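Long-range contact in NalD (Pseudomonas aeruginosa PAO1, PDB 5DAJ), which represses expression of the MexAB-OprM multidrug efflux pump as a TetR-family regulator, probably by binding DNA, and is relieved by novobiocin: residues A55-L67 against K104-C116. Numbering follows the deposited sequence.
Sequences AHLFNEMLNQVRL and KKRRILTILMQRC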
# COMPACT_ATOMS: atom_id res chain seq x y z
N ALA A 55 -13.86 -5.49 14.63
CA ALA A 55 -13.13 -4.26 14.27
C ALA A 55 -12.31 -3.73 15.44
O ALA A 55 -11.17 -3.30 15.26
CB ALA A 55 -14.08 -3.18 13.78
N HIS A 56 -12.91 -3.76 16.62
CA HIS A 56 -12.24 -3.31 17.83
C HIS A 56 -11.11 -4.25 18.21
O HIS A 56 -10.06 -3.80 18.66
CB HIS A 56 -13.21 -3.21 19.00
CG HIS A 56 -12.63 -2.56 20.21
ND1 HIS A 56 -12.49 -3.22 21.41
CD2 HIS A 56 -12.14 -1.31 20.41
CE1 HIS A 56 -11.95 -2.41 22.30
NE2 HIS A 56 -11.73 -1.24 21.72
N LEU A 57 -11.34 -5.55 18.03
CA LEU A 57 -10.32 -6.58 18.26
C LEU A 57 -9.11 -6.30 17.38
O LEU A 57 -7.98 -6.20 17.85
CB LEU A 57 -10.87 -7.97 17.97
CG LEU A 57 -10.02 -9.15 18.45
CD1 LEU A 57 -10.89 -10.37 18.70
CD2 LEU A 57 -8.91 -9.52 17.47
N PHE A 58 -9.38 -6.15 16.09
CA PHE A 58 -8.36 -5.85 15.08
C PHE A 58 -7.56 -4.59 15.44
O PHE A 58 -6.35 -4.55 15.27
CB PHE A 58 -9.04 -5.67 13.72
CG PHE A 58 -8.08 -5.43 12.59
CD1 PHE A 58 -7.31 -6.45 12.10
CD2 PHE A 58 -7.97 -4.18 12.01
CE1 PHE A 58 -6.44 -6.23 11.04
CE2 PHE A 58 -7.10 -3.96 10.96
CZ PHE A 58 -6.34 -4.99 10.47
N ASN A 59 -8.26 -3.59 15.94
CA ASN A 59 -7.65 -2.32 16.34
C ASN A 59 -6.73 -2.45 17.56
O ASN A 59 -5.64 -1.85 17.60
CB ASN A 59 -8.73 -1.29 16.63
CG ASN A 59 -8.37 0.09 16.12
OD1 ASN A 59 -8.39 1.05 16.86
ND2 ASN A 59 -8.01 0.19 14.85
N GLU A 60 -7.18 -3.21 18.56
CA GLU A 60 -6.38 -3.52 19.74
C GLU A 60 -5.12 -4.29 19.35
O GLU A 60 -4.06 -4.09 19.95
CB GLU A 60 -7.19 -4.35 20.75
CG GLU A 60 -8.29 -3.58 21.45
CD GLU A 60 -7.75 -2.46 22.33
OE1 GLU A 60 -6.95 -2.75 23.26
OE2 GLU A 60 -8.12 -1.29 22.08
N MSE A 61 -5.25 -5.13 18.34
CA MSE A 61 -4.12 -5.90 17.82
C MSE A 61 -3.09 -4.97 17.23
O MSE A 61 -1.91 -5.02 17.57
CB MSE A 61 -4.59 -6.92 16.78
CG MSE A 61 -3.46 -7.85 16.32
SE MSE A 61 -4.09 -8.96 14.83
CE MSE A 61 -4.96 -10.21 16.06
N LEU A 62 -3.52 -4.06 16.37
CA LEU A 62 -2.63 -3.10 15.76
C LEU A 62 -1.93 -2.21 16.76
O LEU A 62 -0.81 -1.86 16.60
CB LEU A 62 -3.39 -2.23 14.80
CG LEU A 62 -3.90 -2.96 13.59
CD1 LEU A 62 -4.94 -2.12 12.91
CD2 LEU A 62 -2.77 -3.22 12.64
N ASN A 63 -2.62 -1.83 17.79
CA ASN A 63 -2.06 -1.01 18.88
C ASN A 63 -0.82 -1.60 19.52
O ASN A 63 0.05 -0.85 19.96
CB ASN A 63 -3.10 -0.79 19.98
CG ASN A 63 -4.08 0.31 19.66
OD1 ASN A 63 -3.98 0.99 18.64
ND2 ASN A 63 -5.05 0.49 20.56
N GLN A 64 -0.75 -2.94 19.57
CA GLN A 64 0.44 -3.65 20.08
C GLN A 64 1.73 -3.26 19.35
O GLN A 64 2.82 -3.42 19.88
CB GLN A 64 0.26 -5.17 19.96
CG GLN A 64 -0.90 -5.79 20.74
CD GLN A 64 -1.10 -7.28 20.45
OE1 GLN A 64 -1.02 -8.12 21.34
NE2 GLN A 64 -1.37 -7.61 19.19
N VAL A 65 1.58 -2.75 18.13
CA VAL A 65 2.66 -2.52 17.16
C VAL A 65 2.87 -1.04 16.73
O VAL A 65 3.87 -0.72 16.08
CB VAL A 65 2.42 -3.48 15.96
CG1 VAL A 65 2.67 -2.85 14.58
CG2 VAL A 65 3.23 -4.74 16.17
N ARG A 66 1.97 -0.15 17.13
CA ARG A 66 2.04 1.28 16.80
C ARG A 66 2.73 2.20 17.80
O ARG A 66 2.52 2.07 18.97
CB ARG A 66 0.63 1.83 16.72
CG ARG A 66 -0.12 1.59 15.43
CD ARG A 66 -1.40 2.39 15.51
NE ARG A 66 -2.47 1.87 14.68
CZ ARG A 66 -3.68 1.61 15.15
NH1 ARG A 66 -3.95 1.80 16.42
NH2 ARG A 66 -4.61 1.15 14.34
N LEU A 67 3.54 3.15 17.33
CA LEU A 67 4.20 4.12 18.24
C LEU A 67 3.16 5.10 18.76
O LEU A 67 2.41 5.68 17.96
CB LEU A 67 5.35 4.92 17.55
CG LEU A 67 6.74 4.26 17.53
CD1 LEU A 67 7.65 4.91 16.50
CD2 LEU A 67 7.39 4.29 18.91
N LYS A 104 6.70 -9.98 15.25
CA LYS A 104 5.32 -9.63 15.62
C LYS A 104 4.79 -8.49 14.73
O LYS A 104 3.68 -8.58 14.20
CB LYS A 104 5.16 -9.22 17.08
CG LYS A 104 3.71 -9.33 17.57
CD LYS A 104 3.51 -8.85 19.00
CE LYS A 104 2.12 -9.20 19.55
NZ LYS A 104 1.83 -10.65 19.69
N LYS A 105 5.61 -7.44 14.59
CA LYS A 105 5.31 -6.29 13.72
C LYS A 105 5.06 -6.74 12.29
O LYS A 105 4.08 -6.36 11.66
CB LYS A 105 6.45 -5.26 13.74
CG LYS A 105 6.09 -3.86 13.24
CD LYS A 105 7.35 -3.01 13.00
CE LYS A 105 7.22 -1.56 13.42
NZ LYS A 105 6.67 -0.69 12.34
N ARG A 106 5.98 -7.56 11.79
CA ARG A 106 5.90 -8.08 10.42
C ARG A 106 4.58 -8.83 10.23
O ARG A 106 3.84 -8.53 9.29
CB ARG A 106 7.08 -9.00 10.11
CG ARG A 106 7.17 -9.46 8.65
CD ARG A 106 8.13 -10.62 8.49
NE ARG A 106 9.34 -10.45 9.30
CZ ARG A 106 9.84 -11.34 10.17
NH1 ARG A 106 9.28 -12.54 10.35
NH2 ARG A 106 10.94 -11.04 10.84
N ARG A 107 4.28 -9.76 11.14
CA ARG A 107 3.05 -10.57 11.06
C ARG A 107 1.78 -9.71 11.04
O ARG A 107 0.93 -9.87 10.16
CB ARG A 107 2.99 -11.58 12.21
CG ARG A 107 4.02 -12.70 12.12
CD ARG A 107 4.11 -13.55 13.39
NE ARG A 107 2.82 -14.11 13.80
CZ ARG A 107 2.29 -15.26 13.38
NH1 ARG A 107 2.92 -16.05 12.52
NH2 ARG A 107 1.10 -15.63 13.83
N ILE A 108 1.67 -8.79 11.98
CA ILE A 108 0.50 -7.93 12.12
C ILE A 108 0.33 -6.97 10.93
O ILE A 108 -0.78 -6.75 10.46
CB ILE A 108 0.51 -7.16 13.46
CG1 ILE A 108 0.23 -8.14 14.61
CG2 ILE A 108 -0.55 -6.06 13.47
CD1 ILE A 108 0.51 -7.58 15.99
N LEU A 109 1.43 -6.39 10.46
CA LEU A 109 1.38 -5.49 9.30
C LEU A 109 1.06 -6.22 8.01
O LEU A 109 0.40 -5.66 7.14
CB LEU A 109 2.65 -4.67 9.14
CG LEU A 109 2.87 -3.58 10.19
CD1 LEU A 109 4.18 -2.89 9.91
CD2 LEU A 109 1.75 -2.55 10.23
N THR A 110 1.52 -7.47 7.89
CA THR A 110 1.14 -8.31 6.74
C THR A 110 -0.37 -8.54 6.77
O THR A 110 -1.02 -8.54 5.73
CB THR A 110 1.88 -9.72 6.74
OG1 THR A 110 3.30 -9.57 6.80
CG2 THR A 110 1.61 -10.60 5.53
N ILE A 111 -0.93 -8.71 7.97
CA ILE A 111 -2.39 -8.82 8.09
C ILE A 111 -3.07 -7.53 7.59
O ILE A 111 -3.98 -7.58 6.75
CB ILE A 111 -2.86 -9.09 9.53
CG1 ILE A 111 -2.45 -10.49 9.97
CG2 ILE A 111 -4.36 -8.94 9.63
CD1 ILE A 111 -2.52 -10.70 11.46
N LEU A 112 -2.61 -6.41 8.12
CA LEU A 112 -3.16 -5.09 7.80
C LEU A 112 -3.19 -4.78 6.30
O LEU A 112 -4.19 -4.30 5.77
CB LEU A 112 -2.36 -3.99 8.50
CG LEU A 112 -2.71 -2.56 8.10
CD1 LEU A 112 -4.17 -2.27 8.39
CD2 LEU A 112 -1.82 -1.55 8.80
N MSE A 113 -2.10 -5.07 5.62
CA MSE A 113 -1.94 -4.66 4.23
C MSE A 113 -2.21 -5.73 3.22
O MSE A 113 -2.33 -5.44 2.03
CB MSE A 113 -0.52 -4.18 4.05
CG MSE A 113 -0.28 -3.05 5.05
SE MSE A 113 1.40 -2.16 4.62
CE MSE A 113 1.29 -0.77 6.02
N GLN A 114 -2.38 -6.95 3.69
CA GLN A 114 -2.47 -8.11 2.81
C GLN A 114 -3.60 -9.10 3.08
O GLN A 114 -4.07 -9.78 2.15
CB GLN A 114 -1.16 -8.87 2.91
CG GLN A 114 -0.75 -9.56 1.64
CD GLN A 114 0.27 -8.75 0.90
OE1 GLN A 114 1.27 -8.31 1.49
NE2 GLN A 114 0.00 -8.52 -0.38
N ARG A 115 -4.04 -9.19 4.33
CA ARG A 115 -5.01 -10.19 4.73
C ARG A 115 -6.31 -9.59 5.27
O ARG A 115 -7.02 -10.27 6.01
CB ARG A 115 -4.41 -11.11 5.79
CG ARG A 115 -3.11 -11.80 5.40
CD ARG A 115 -3.33 -12.94 4.42
NE ARG A 115 -2.25 -12.99 3.44
CZ ARG A 115 -1.03 -13.46 3.66
NH1 ARG A 115 -0.68 -13.95 4.85
NH2 ARG A 115 -0.14 -13.45 2.68
N CYS A 116 -6.65 -8.36 4.90
CA CYS A 116 -7.95 -7.81 5.30
C CYS A 116 -8.52 -6.76 4.35
O CYS A 116 -7.80 -6.00 3.74
CB CYS A 116 -7.90 -7.27 6.72
SG CYS A 116 -7.41 -5.57 6.88
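The carbonyl oxygen of M61 is gripped twice, by the backbone N and the side-chain NE2 of Q64, while CD1 of I108 lies against it from the facing helix. The side-chain bond, Q64 NE2 to M61 O at 3.1 Å, is nearly straight (160°) and lies in the carbonyl plane on a lone pair, which fixes the rotation of the amide. The setting is the interdomain junction of a TetR-type repressor: in helix 54-63, which follows the predicted helix-turn-helix motif, segment 55-63 runs against segment 104-114 of the C-terminal region at a signed crossing angle of -141°, with no hydrogen bond between the two. Such a joint illustrates how apolar packing can join a DNA-binding part to a C-terminal one, a route by which ligand binding could be relayed. I108 lies at the middle of the contact, its two branches serving different partners. Its CG2 branch meets CD2 of L62 (3.7 Å), whereas CD1, at the end of the other branch, reaches the amide NE2 of Q64 (3.7 Å), CG of M61 and CG2 of V65. V65 spreads over the backbone of the second helix, CG2 lying 3.6 Å from CA of K105 and CG1 beside the CG of that lysine. The side chains of K104 and Q64 cross at about a right angle, with CE against the amide, and the K104 ammonium continues to a salt bridge with E20 on helix 6-26. Farther along, F58 extends its ring with CG opposite the backbone N (chi1 -177°), which brings the ring edge, at CE1 and CZ, to I111 and L112. CG2 of I111 touches that edge at CE1 (3.7 Å), and the sulfur of C116 approaches obliquely, with SG 3.8 Å from F58 CZ.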